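Local coordinates for endoglucanase, glycoside hydrolase family 5 protein (Cytophaga hutchinsonii, PDB 5IHS) that probably hydrolyses internal beta-1,4-glucosidic bonds of cellulose as a family 5 endoglucanase, contributing to growth on crystalline cellulose, at residues 50-55 / 276-281; 122-127 / 137-142; 154-159 / 216-221. All blocks are in the same frame, centred on the assembly; numbering follows the deposited sequence.

Interaction 1: 50-55 / 276-281; sequences VQLRGM and KISYCN
The TIM barrel closes here: Arg53, Gly54 and Met55 of its first strand pair in parallel with Tyr279, Cys280 and Asn281 of its last. Tyr279 N gives to Leu52 O at 3.0 Å, Gly54 N to Tyr279 O, and Asn281 N to Gly54 O at 3.1 Å. One residue before this ladder a side chain takes over, Ser278 OG accepting Leu52 N at 2.8 Å in a nearly straight bond (165°). Further back the chains part, and two waters bridge Val50 O to Lys276 O. Tyr279 CG sits between the backbone N and the carbonyl carbon (chi1 56°), which brings the ring alongside Arg53, whose CG sits over one face, 3.8 Å from the ring centroid. The extended arginine chain then brings NE to Tyr279 OH (3.0 Å), which lies in the guanidinium plane. Gln51 NE2 reaches Ile277 O at 2.9 Å, from above its carbonyl plane. Helices 262-274 and 311-329 cover this outer face: Asp273 salt-bridges Arg53 NH2 and bonds Gln51 NE2, Asp319 bonds Tyr279 OH, and Val316 packs on Met55 and Asn281. Strands 83-89 and 244-249 carry the sheet onward on either side.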
loop_
_atom_site.group_PDB
_atom_site.type_symbol
_atom_site.label_atom_id
_atom_site.label_comp_id
_atom_site.label_asym_id
_atom_site.label_seq_id
_atom_site.Cartn_x
_atom_site.Cartn_y
_atom_site.Cartn_z
ATOM N N VAL A 50 -3.123 11.452 10.568
ATOM C CA VAL A 50 -3.345 11.271 9.140
ATOM C C VAL A 50 -3.868 9.872 8.859
ATOM O O VAL A 50 -3.338 8.878 9.376
ATOM C CB VAL A 50 -2.046 11.535 8.353
ATOM C CG1 VAL A 50 -2.258 11.311 6.872
ATOM C CG2 VAL A 50 -1.541 12.942 8.595
ATOM N N GLN A 51 -4.882 9.801 7.993
ATOM C CA GLN A 51 -5.389 8.547 7.447
ATOM C C GLN A 51 -5.497 8.712 5.936
ATOM O O GLN A 51 -6.253 9.564 5.457
ATOM C CB GLN A 51 -6.750 8.190 8.038
ATOM C CG GLN A 51 -7.228 6.816 7.600
ATOM C CD GLN A 51 -8.620 6.507 8.074
ATOM O OE1 GLN A 51 -9.277 7.337 8.705
ATOM N NE2 GLN A 51 -9.090 5.320 7.751
ATOM N N LEU A 52 -4.724 7.925 5.199
ATOM C CA LEU A 52 -4.706 7.943 3.746
ATOM C C LEU A 52 -5.627 6.847 3.217
ATOM O O LEU A 52 -5.819 5.812 3.859
ATOM C CB LEU A 52 -3.282 7.703 3.232
ATOM C CG LEU A 52 -2.246 8.714 3.731
ATOM C CD1 LEU A 52 -0.859 8.351 3.222
ATOM C CD2 LEU A 52 -2.595 10.155 3.348
ATOM N N ARG A 53 -6.194 7.071 2.034
ATOM C CA ARG A 53 -6.985 6.043 1.369
ATOM C C ARG A 53 -6.748 6.162 -0.123
ATOM O O ARG A 53 -6.707 7.275 -0.663
ATOM C CB ARG A 53 -8.490 6.194 1.607
ATOM C CG ARG A 53 -8.949 6.318 3.040
ATOM C CD ARG A 53 -10.447 6.648 3.035
ATOM N NE ARG A 53 -10.979 6.741 4.382
ATOM C CZ ARG A 53 -10.902 7.820 5.141
ATOM N NH1 ARG A 53 -10.374 8.946 4.671
ATOM N NH2 ARG A 53 -11.396 7.780 6.370
ATOM N N GLY A 54 -6.581 5.025 -0.782
ATOM C CA GLY A 54 -6.347 5.058 -2.205
ATOM C C GLY A 54 -6.404 3.703 -2.853
ATOM O O GLY A 54 -7.128 2.799 -2.407
ATOM N N MET A 55 -5.642 3.581 -3.938
ATOM C CA MET A 55 -5.663 2.410 -4.793
ATOM C C MET A 55 -4.267 1.845 -4.969
ATOM O O MET A 55 -3.282 2.589 -5.080
ATOM C CB MET A 55 -6.198 2.741 -6.186
ATOM C CG MET A 55 -7.670 3.112 -6.214
ATOM S SD MET A 55 -8.762 1.840 -5.563
ATOM C CE MET A 55 -8.602 0.533 -6.796
ATOM N N LYS A 276 -8.170 5.029 12.536
ATOM C CA LYS A 276 -7.409 5.889 11.636
ATOM C C LYS A 276 -6.309 5.114 10.903
ATOM O O LYS A 276 -5.184 5.600 10.732
ATOM C CB LYS A 276 -6.854 7.111 12.377
ATOM C CG LYS A 276 -7.948 7.918 13.056
ATOM C CD LYS A 276 -7.392 9.059 13.868
ATOM C CE LYS A 276 -8.485 9.879 14.558
ATOM N NZ LYS A 276 -9.673 9.117 15.012
ATOM N N ILE A 277 -6.659 3.923 10.419
ATOM C CA ILE A 277 -5.739 3.062 9.675
ATOM C C ILE A 277 -5.900 3.332 8.183
ATOM O O ILE A 277 -7.010 3.269 7.638
ATOM C CB ILE A 277 -5.990 1.577 9.998
ATOM C CG1 ILE A 277 -5.727 1.315 11.485
ATOM C CG2 ILE A 277 -5.108 0.692 9.120
ATOM C CD1 ILE A 277 -6.137 -0.086 11.960
ATOM N N SER A 278 -4.786 3.634 7.517
ATOM C CA SER A 278 -4.802 3.907 6.089
ATOM C C SER A 278 -5.050 2.624 5.297
ATOM O O SER A 278 -4.685 1.521 5.726
ATOM C CB SER A 278 -3.457 4.500 5.676
ATOM O OG SER A 278 -3.227 5.787 6.243
ATOM N N TYR A 279 -5.641 2.781 4.106
ATOM C CA TYR A 279 -6.013 1.613 3.314
ATOM C C TYR A 279 -5.959 1.854 1.807
ATOM O O TYR A 279 -6.301 2.932 1.322
ATOM C CB TYR A 279 -7.374 1.057 3.752
ATOM C CG TYR A 279 -8.606 1.948 3.767
ATOM C CD1 TYR A 279 -9.321 2.217 2.602
ATOM C CD2 TYR A 279 -9.135 2.410 4.965
ATOM C CE1 TYR A 279 -10.499 2.928 2.621
ATOM C CE2 TYR A 279 -10.332 3.125 4.995
ATOM C CZ TYR A 279 -11.014 3.368 3.821
ATOM O OH TYR A 279 -12.208 4.073 3.885
ATOM N N CYS A 280 -5.476 0.845 1.068
ATOM C CA CYS A 280 -5.418 0.871 -0.396
ATOM C C CYS A 280 -6.033 -0.399 -0.964
ATOM O O CYS A 280 -5.686 -1.500 -0.529
ATOM C CB CYS A 280 -3.980 0.927 -0.923
ATOM S SG CYS A 280 -3.089 2.428 -0.573
ATOM N N ASN A 281 -6.903 -0.247 -1.958
ATOM C CA ASN A 281 -7.619 -1.374 -2.552
ATOM C C ASN A 281 -6.860 -2.009 -3.711
ATOM O O ASN A 281 -6.276 -1.323 -4.557
ATOM C CB ASN A 281 -8.982 -0.910 -3.062
ATOM C CG ASN A 281 -9.740 -2.004 -3.793
ATOM O OD1 ASN A 281 -9.947 -1.924 -5.003
ATOM N ND2 ASN A 281 -10.187 -3.012 -3.054
HETATM O O HOH W 1 -3.121 6.110 8.933
HETATM O O HOH W 2 -3.227 7.460 11.993
#

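Interaction 2: 122-127 / 137-142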
loop_
_atom_site.group_PDB
_atom_site.type_symbol
_atom_site.label_atom_id
_atom_site.label_comp_id
_atom_site.label_asym_id
_atom_site.label_seq_id
_atom_site.Cartn_x
_atom_site.Cartn_y
_atom_site.Cartn_z
ATOM N N ILE A 122 6.000 2.660 -2.436
ATOM C CA ILE A 122 6.911 1.864 -3.247
ATOM C C ILE A 122 6.891 0.461 -2.648
ATOM O O ILE A 122 7.504 0.226 -1.608
ATOM C CB ILE A 122 8.325 2.453 -3.249
ATOM C CG1 ILE A 122 8.333 3.864 -3.846
ATOM C CG2 ILE A 122 9.294 1.532 -3.999
ATOM C CD1 ILE A 122 9.651 4.577 -3.698
ATOM N N ASP A 123 6.165 -0.468 -3.295
ATOM C CA ASP A 123 5.921 -1.818 -2.782
ATOM C C ASP A 123 6.792 -2.849 -3.497
ATOM O O ASP A 123 6.662 -3.072 -4.710
ATOM C CB ASP A 123 4.431 -2.133 -2.934
ATOM C CG ASP A 123 4.081 -3.617 -2.900
ATOM O OD1 ASP A 123 4.722 -4.408 -2.181
ATOM O OD2 ASP A 123 3.081 -3.955 -3.620
ATOM N N TYR A 124 7.679 -3.481 -2.727
ATOM C CA TYR A 124 8.485 -4.616 -3.173
ATOM C C TYR A 124 7.571 -5.832 -3.097
ATOM O O TYR A 124 7.394 -6.444 -2.040
ATOM C CB TYR A 124 9.707 -4.737 -2.274
ATOM C CG TYR A 124 10.862 -5.527 -2.840
ATOM C CD1 TYR A 124 11.644 -5.002 -3.869
ATOM C CD2 TYR A 124 11.195 -6.777 -2.349
ATOM C CE1 TYR A 124 12.714 -5.703 -4.389
ATOM C CE2 TYR A 124 12.275 -7.484 -2.867
ATOM C CZ TYR A 124 13.024 -6.940 -3.890
ATOM O OH TYR A 124 14.099 -7.609 -4.431
ATOM N N HIS A 125 6.950 -6.153 -4.234
ATOM C CA HIS A 125 5.785 -7.033 -4.258
ATOM C C HIS A 125 6.247 -8.483 -4.375
ATOM O O HIS A 125 6.156 -9.129 -5.421
ATOM C CB HIS A 125 4.815 -6.615 -5.355
ATOM C CG HIS A 125 3.423 -7.100 -5.125
ATOM N ND1 HIS A 125 2.546 -6.454 -4.281
ATOM C CD2 HIS A 125 2.763 -8.174 -5.622
ATOM C CE1 HIS A 125 1.396 -7.099 -4.286
ATOM N NE2 HIS A 125 1.501 -8.153 -5.083
ATOM N N SER A 126 6.768 -8.969 -3.251
ATOM C CA SER A 126 7.404 -10.270 -3.137
ATOM C C SER A 126 6.750 -11.120 -2.055
ATOM O O SER A 126 6.237 -10.607 -1.056
ATOM C CB SER A 126 8.882 -10.092 -2.774
ATOM O OG SER A 126 9.549 -11.334 -2.615
ATOM N N HIS A 127 6.824 -12.441 -2.265
ATOM C CA HIS A 127 6.474 -13.460 -1.281
ATOM C C HIS A 127 7.697 -14.158 -0.695
ATOM O O HIS A 127 7.541 -15.102 0.088
ATOM C CB HIS A 127 5.562 -14.531 -1.903
ATOM C CG HIS A 127 4.208 -14.038 -2.303
ATOM N ND1 HIS A 127 3.347 -13.422 -1.424
ATOM C CD2 HIS A 127 3.563 -14.082 -3.496
ATOM C CE1 HIS A 127 2.230 -13.109 -2.063
ATOM N NE2 HIS A 127 2.328 -13.514 -3.318
ATOM N N GLN A 137 18.021 -4.749 -1.067
ATOM C CA GLN A 137 18.786 -3.642 -0.513
ATOM C C GLN A 137 19.238 -2.698 -1.614
ATOM O O GLN A 137 19.209 -1.475 -1.443
ATOM C CB GLN A 137 19.985 -4.185 0.264
ATOM C CG GLN A 137 19.601 -4.830 1.585
ATOM C CD GLN A 137 20.792 -5.433 2.301
ATOM O OE1 GLN A 137 21.953 -5.154 1.968
ATOM N NE2 GLN A 137 20.518 -6.262 3.297
ATOM N N ARG A 138 19.657 -3.247 -2.753
ATOM C CA ARG A 138 20.095 -2.411 -3.867
ATOM C C ARG A 138 18.946 -1.546 -4.372
ATOM O O ARG A 138 19.098 -0.332 -4.574
ATOM C CB ARG A 138 20.645 -3.303 -4.989
ATOM C CG ARG A 138 21.187 -2.550 -6.194
ATOM C CD ARG A 138 21.991 -3.467 -7.130
ATOM N NE ARG A 138 21.203 -4.582 -7.666
ATOM C CZ ARG A 138 21.337 -5.865 -7.318
ATOM N NH1 ARG A 138 20.565 -6.784 -7.883
ATOM N NH2 ARG A 138 22.236 -6.246 -6.422
ATOM N N PHE A 139 17.780 -2.164 -4.573
ATOM C CA PHE A 139 16.609 -1.438 -5.053
ATOM C C PHE A 139 16.235 -0.309 -4.104
ATOM O O PHE A 139 16.034 0.838 -4.522
ATOM C CB PHE A 139 15.433 -2.398 -5.208
ATOM C CG PHE A 139 14.146 -1.698 -5.524
ATOM C CD1 PHE A 139 13.941 -1.137 -6.773
ATOM C CD2 PHE A 139 13.144 -1.588 -4.575
ATOM C CE1 PHE A 139 12.761 -0.478 -7.071
ATOM C CE2 PHE A 139 11.963 -0.928 -4.867
ATOM C CZ PHE A 139 11.771 -0.369 -6.117
ATOM N N PHE A 140 16.109 -0.620 -2.815
ATOM C CA PHE A 140 15.674 0.397 -1.871
ATOM C C PHE A 140 16.731 1.468 -1.657
ATOM O O PHE A 140 16.379 2.633 -1.444
ATOM C CB PHE A 140 15.188 -0.237 -0.571
ATOM C CG PHE A 140 13.773 -0.713 -0.670
ATOM C CD1 PHE A 140 12.740 0.204 -0.759
ATOM C CD2 PHE A 140 13.465 -2.062 -0.734
ATOM C CE1 PHE A 140 11.423 -0.206 -0.905
ATOM C CE2 PHE A 140 12.138 -2.477 -0.870
ATOM C CZ PHE A 140 11.120 -1.540 -0.949
ATOM N N SER A 141 18.020 1.115 -1.715
ATOM C CA SER A 141 19.065 2.136 -1.661
ATOM C C SER A 141 18.924 3.116 -2.818
ATOM O O SER A 141 19.057 4.336 -2.645
ATOM C CB SER A 141 20.449 1.487 -1.723
ATOM O OG SER A 141 20.745 0.765 -0.551
ATOM N N GLU A 142 18.673 2.599 -4.020
ATOM C CA GLU A 142 18.512 3.472 -5.181
ATOM C C GLU A 142 17.305 4.387 -5.023
ATOM O O GLU A 142 17.376 5.585 -5.327
ATOM C CB GLU A 142 18.359 2.631 -6.441
ATOM C CG GLU A 142 19.634 1.950 -6.832
ATOM C CD GLU A 142 19.474 1.020 -8.008
ATOM O OE1 GLU A 142 18.386 1.004 -8.618
ATOM O OE2 GLU A 142 20.451 0.305 -8.326
#
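Ile122 and Tyr124 point outward from barrel strand 119-125 onto Phe139 and Phe140 of helix 133-147, the strand-to-helix packing of a beta-alpha-beta unit in the TIM barrel. The two axes run almost antiparallel, 10.8 Å apart; no hydrogen bond crosses the interface, and the side chains that meet are apolar or aromatic. At Ile122 the branch methyl CG2 does the touching: it meets the edge of the Phe139 ring, 3.7 Å from CE2, and lies a little farther from Phe140 CE1. Asp123 turns the other way, toward the barrel interior. Tyr124 comes next and is wedged against both phenylalanines. Its CB lies near the plane of the Phe140 ring, 3.6 Å from CE2, while CD1 of its ring comes to 3.8 Å from Phe139 CD2. The tyrosine ring is inclined to both neighbours, at 35° to Phe139 and 53° to Phe140. Within the helix Phe139 sets CD2 above the centre of the Phe140 ring, and the three rings lock into one aromatic cluster. Phe140 CG is swung beside its own backbone N (chi1 -82°), which sends the ring back toward the strand although its CB does not aim there. Replacing Phe140 by an alanine would probably open a gap beside Tyr124 CB and take away the face on which Phe139 rests, freeing that ring to shift. At His125, where the strand ends, the chain makes an inverse gamma turn, closed by Ser126 N to Tyr124 O. The His125 ring packs against Trp59 and Trp282, consistent with a place in the substrate cleft. Its ND1 donates to the syn lone pair of Asp123 OD2 at 2.6 Å.

Interaction 3: 154-159 / 216-221; sequences IYEVYN and MYTLHF
Segments 154-159 and 216-221 share no backbone bond, since strand 191-193 runs between them in the barrel, and their nearest CA atoms, those of Asn159 and Thr218, are still 7.9 Å apart. Side chains, one backbone carbonyl and a water make the contact across the barrel interior. The water is hydrogen-bonded to Glu156 OE2 (2.7 Å), to Asn159 O (2.9 Å) and, from the other strand, to Thr218 OG1 (2.7 Å). These three grips tie Glu156 and the loop residue Asn159 to strand 215-221, the next but one in the barrel. Beside the water His220 reaches in from its strand, and Asn159 OD1 lies in the plane of the imidazole, at its edge, 3.1 Å from CE1. The amide and the ring are twisted 42° apart. Asn159 has CG anti to the backbone N (chi1 171°), the setting that carries the amide oxygen across to the histidine. Glu156, fully extended, comes from the opposite direction and presents OE2 to the ring edge 4.0 Å from His220 NE2, its carboxylate nearly perpendicular to the imidazole. Thr247 OG1 bonds both Glu156 OE2 and His220 NE2, Glu156 OE1 is salt-bridged to Arg85, and His220 ND1 is bonded to Glu160 OE2, so both ring nitrogens are engaged and the ring is fixed in rotation. Asn159 and Glu160 belong to the Asn-Glu-Pro signature of family 5, whose glutamate is the acid/base in relatives, and the contact is consistent with second-shell support of the active site. Strand 119-125 flanks Glu156 and Asn159 through Asp123, and strand 244-249 flanks Thr218 and His220 through Thr247 and Glu248.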
loop_
_atom_site.group_PDB
_atom_site.type_symbol
_atom_site.label_atom_id
_atom_site.label_comp_id
_atom_site.label_asym_id
_atom_site.label_seq_id
_atom_site.Cartn_x
_atom_site.Cartn_y
_atom_site.Cartn_z
ATOM N N ILE A 154 6.437 6.590 0.782
ATOM C CA ILE A 154 6.273 5.542 1.787
ATOM C C ILE A 154 6.886 4.273 1.196
ATOM O O ILE A 154 6.606 3.929 0.044
ATOM C CB ILE A 154 4.775 5.318 2.098
ATOM C CG1 ILE A 154 4.132 6.606 2.632
ATOM C CG2 ILE A 154 4.588 4.156 3.072
ATOM C CD1 ILE A 154 2.617 6.591 2.578
ATOM N N TYR A 155 7.749 3.598 1.958
ATOM C CA TYR A 155 8.391 2.375 1.489
ATOM C C TYR A 155 7.676 1.156 2.057
ATOM O O TYR A 155 7.320 1.139 3.236
ATOM C CB TYR A 155 9.855 2.321 1.920
ATOM C CG TYR A 155 10.677 3.510 1.496
ATOM C CD1 TYR A 155 11.296 3.550 0.258
ATOM C CD2 TYR A 155 10.848 4.592 2.341
ATOM C CE1 TYR A 155 12.062 4.640 -0.124
ATOM C CE2 TYR A 155 11.616 5.686 1.970
ATOM C CZ TYR A 155 12.220 5.703 0.739
ATOM O OH TYR A 155 12.977 6.780 0.331
ATOM N N GLU A 156 7.506 0.112 1.241
ATOM C CA GLU A 156 6.895 -1.149 1.666
ATOM C C GLU A 156 7.847 -2.265 1.234
ATOM O O GLU A 156 7.931 -2.621 0.057
ATOM C CB GLU A 156 5.490 -1.283 1.086
ATOM C CG GLU A 156 4.833 -2.614 1.415
ATOM C CD GLU A 156 3.425 -2.756 0.868
ATOM O OE1 GLU A 156 2.970 -1.881 0.096
ATOM O OE2 GLU A 156 2.758 -3.766 1.236
ATOM N N VAL A 157 8.603 -2.799 2.200
ATOM C CA VAL A 157 9.788 -3.598 1.873
ATOM C C VAL A 157 9.528 -5.072 1.601
ATOM O O VAL A 157 10.420 -5.750 1.073
ATOM C CB VAL A 157 10.878 -3.451 2.953
ATOM C CG1 VAL A 157 11.330 -1.994 3.052
ATOM C CG2 VAL A 157 10.418 -3.978 4.307
ATOM N N TYR A 158 8.346 -5.588 1.925
ATOM C CA TYR A 158 8.083 -7.026 1.757
ATOM C C TYR A 158 6.560 -7.233 1.760
ATOM O O TYR A 158 5.974 -7.489 2.812
ATOM C CB TYR A 158 8.747 -7.814 2.881
ATOM C CG TYR A 158 8.803 -9.324 2.726
ATOM C CD1 TYR A 158 8.011 -10.000 1.808
ATOM C CD2 TYR A 158 9.664 -10.074 3.522
ATOM C CE1 TYR A 158 8.071 -11.381 1.696
ATOM C CE2 TYR A 158 9.732 -11.447 3.416
ATOM C CZ TYR A 158 8.932 -12.097 2.502
ATOM O OH TYR A 158 8.956 -13.465 2.360
ATOM N N ASN A 159 5.944 -7.168 0.571
ATOM C CA ASN A 159 4.492 -7.262 0.434
ATOM C C ASN A 159 3.841 -8.301 1.347
ATOM O O ASN A 159 3.071 -7.939 2.251
ATOM C CB ASN A 159 4.171 -7.575 -1.027
ATOM C CG ASN A 159 2.709 -7.898 -1.252
ATOM O OD1 ASN A 159 1.836 -7.193 -0.765
ATOM N ND2 ASN A 159 2.426 -8.984 -1.970
ATOM N N MET A 216 5.901 1.009 10.393
ATOM C CA MET A 216 4.557 0.468 10.511
ATOM C C MET A 216 4.556 -0.966 10.005
ATOM O O MET A 216 5.515 -1.425 9.378
ATOM C CB MET A 216 3.556 1.312 9.708
ATOM C CG MET A 216 3.557 2.784 10.093
ATOM S SD MET A 216 2.412 3.801 9.144
ATOM C CE MET A 216 0.888 3.490 10.018
ATOM N N TYR A 217 3.447 -1.666 10.246
ATOM C CA TYR A 217 3.337 -3.088 9.939
ATOM C C TYR A 217 2.110 -3.347 9.082
ATOM O O TYR A 217 1.042 -2.763 9.296
ATOM C CB TYR A 217 3.321 -3.919 11.240
ATOM C CG TYR A 217 4.549 -3.611 12.069
ATOM C CD1 TYR A 217 4.552 -2.544 12.939
ATOM C CD2 TYR A 217 5.721 -4.336 11.927
ATOM C CE1 TYR A 217 5.685 -2.206 13.660
ATOM C CE2 TYR A 217 6.857 -4.021 12.650
ATOM C CZ TYR A 217 6.836 -2.950 13.514
ATOM O OH TYR A 217 7.971 -2.633 14.228
ATOM N N THR A 218 2.278 -4.227 8.104
ATOM C CA THR A 218 1.245 -4.486 7.115
ATOM C C THR A 218 0.146 -5.396 7.635
ATOM O O THR A 218 0.422 -6.455 8.202
ATOM C CB THR A 218 1.876 -5.169 5.906
ATOM O OG1 THR A 218 3.036 -4.427 5.536
ATOM C CG2 THR A 218 0.900 -5.250 4.747
ATOM N N LEU A 219 -1.099 -5.022 7.321
ATOM C CA LEU A 219 -2.263 -5.887 7.440
ATOM C C LEU A 219 -2.952 -5.952 6.080
ATOM O O LEU A 219 -3.273 -4.909 5.499
ATOM C CB LEU A 219 -3.245 -5.328 8.473
ATOM C CG LEU A 219 -4.540 -6.114 8.661
ATOM C CD1 LEU A 219 -4.250 -7.471 9.256
ATOM C CD2 LEU A 219 -5.507 -5.331 9.530
ATOM N N HIS A 220 -3.167 -7.164 5.561
ATOM C CA HIS A 220 -3.928 -7.378 4.333
ATOM C C HIS A 220 -5.155 -8.220 4.631
ATOM O O HIS A 220 -5.050 -9.257 5.294
ATOM C CB HIS A 220 -3.103 -8.116 3.286
ATOM C CG HIS A 220 -2.045 -7.268 2.666
ATOM N ND1 HIS A 220 -1.206 -7.726 1.676
ATOM C CD2 HIS A 220 -1.701 -5.977 2.884
ATOM C CE1 HIS A 220 -0.390 -6.752 1.309
ATOM N NE2 HIS A 220 -0.679 -5.682 2.025
ATOM N N PHE A 221 -6.313 -7.810 4.113
ATOM C CA PHE A 221 -7.539 -8.569 4.316
ATOM C C PHE A 221 -8.348 -8.623 3.029
ATOM O O PHE A 221 -8.316 -7.703 2.203
ATOM C CB PHE A 221 -8.389 -8.001 5.473
ATOM C CG PHE A 221 -9.041 -6.685 5.169
ATOM C CD1 PHE A 221 -10.277 -6.629 4.536
ATOM C CD2 PHE A 221 -8.418 -5.490 5.493
ATOM C CE1 PHE A 221 -10.869 -5.413 4.223
ATOM C CE2 PHE A 221 -9.019 -4.275 5.189
ATOM C CZ PHE A 221 -10.233 -4.242 4.551
HETATM O O HOH W 3 3.852 -5.304 3.117
#

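In the fold
All three contacts belong to the same eight-stranded parallel barrel. Interaction 1 joins first strand to last, and the other two, in series along the chain, are nested inside the loop it closes. Interaction 2 packs a helix on the outside, whereas interaction 3 spans the interior, about 12 Å away between centres. They meet where strands 119-125 and 153-156 adjoin, Ile122 N and O probably bonded to Ile154 O and Glu156 N. Interaction 1 touches interaction 3 through Leu52 and Ile154, their centres about 12 Å apart, and its centre lies about 21 Å from that of interaction 2. Seam and outer helical layer thus build the barrel wall, while interaction 3 lies in its polar interior, beside the probable catalytic acid.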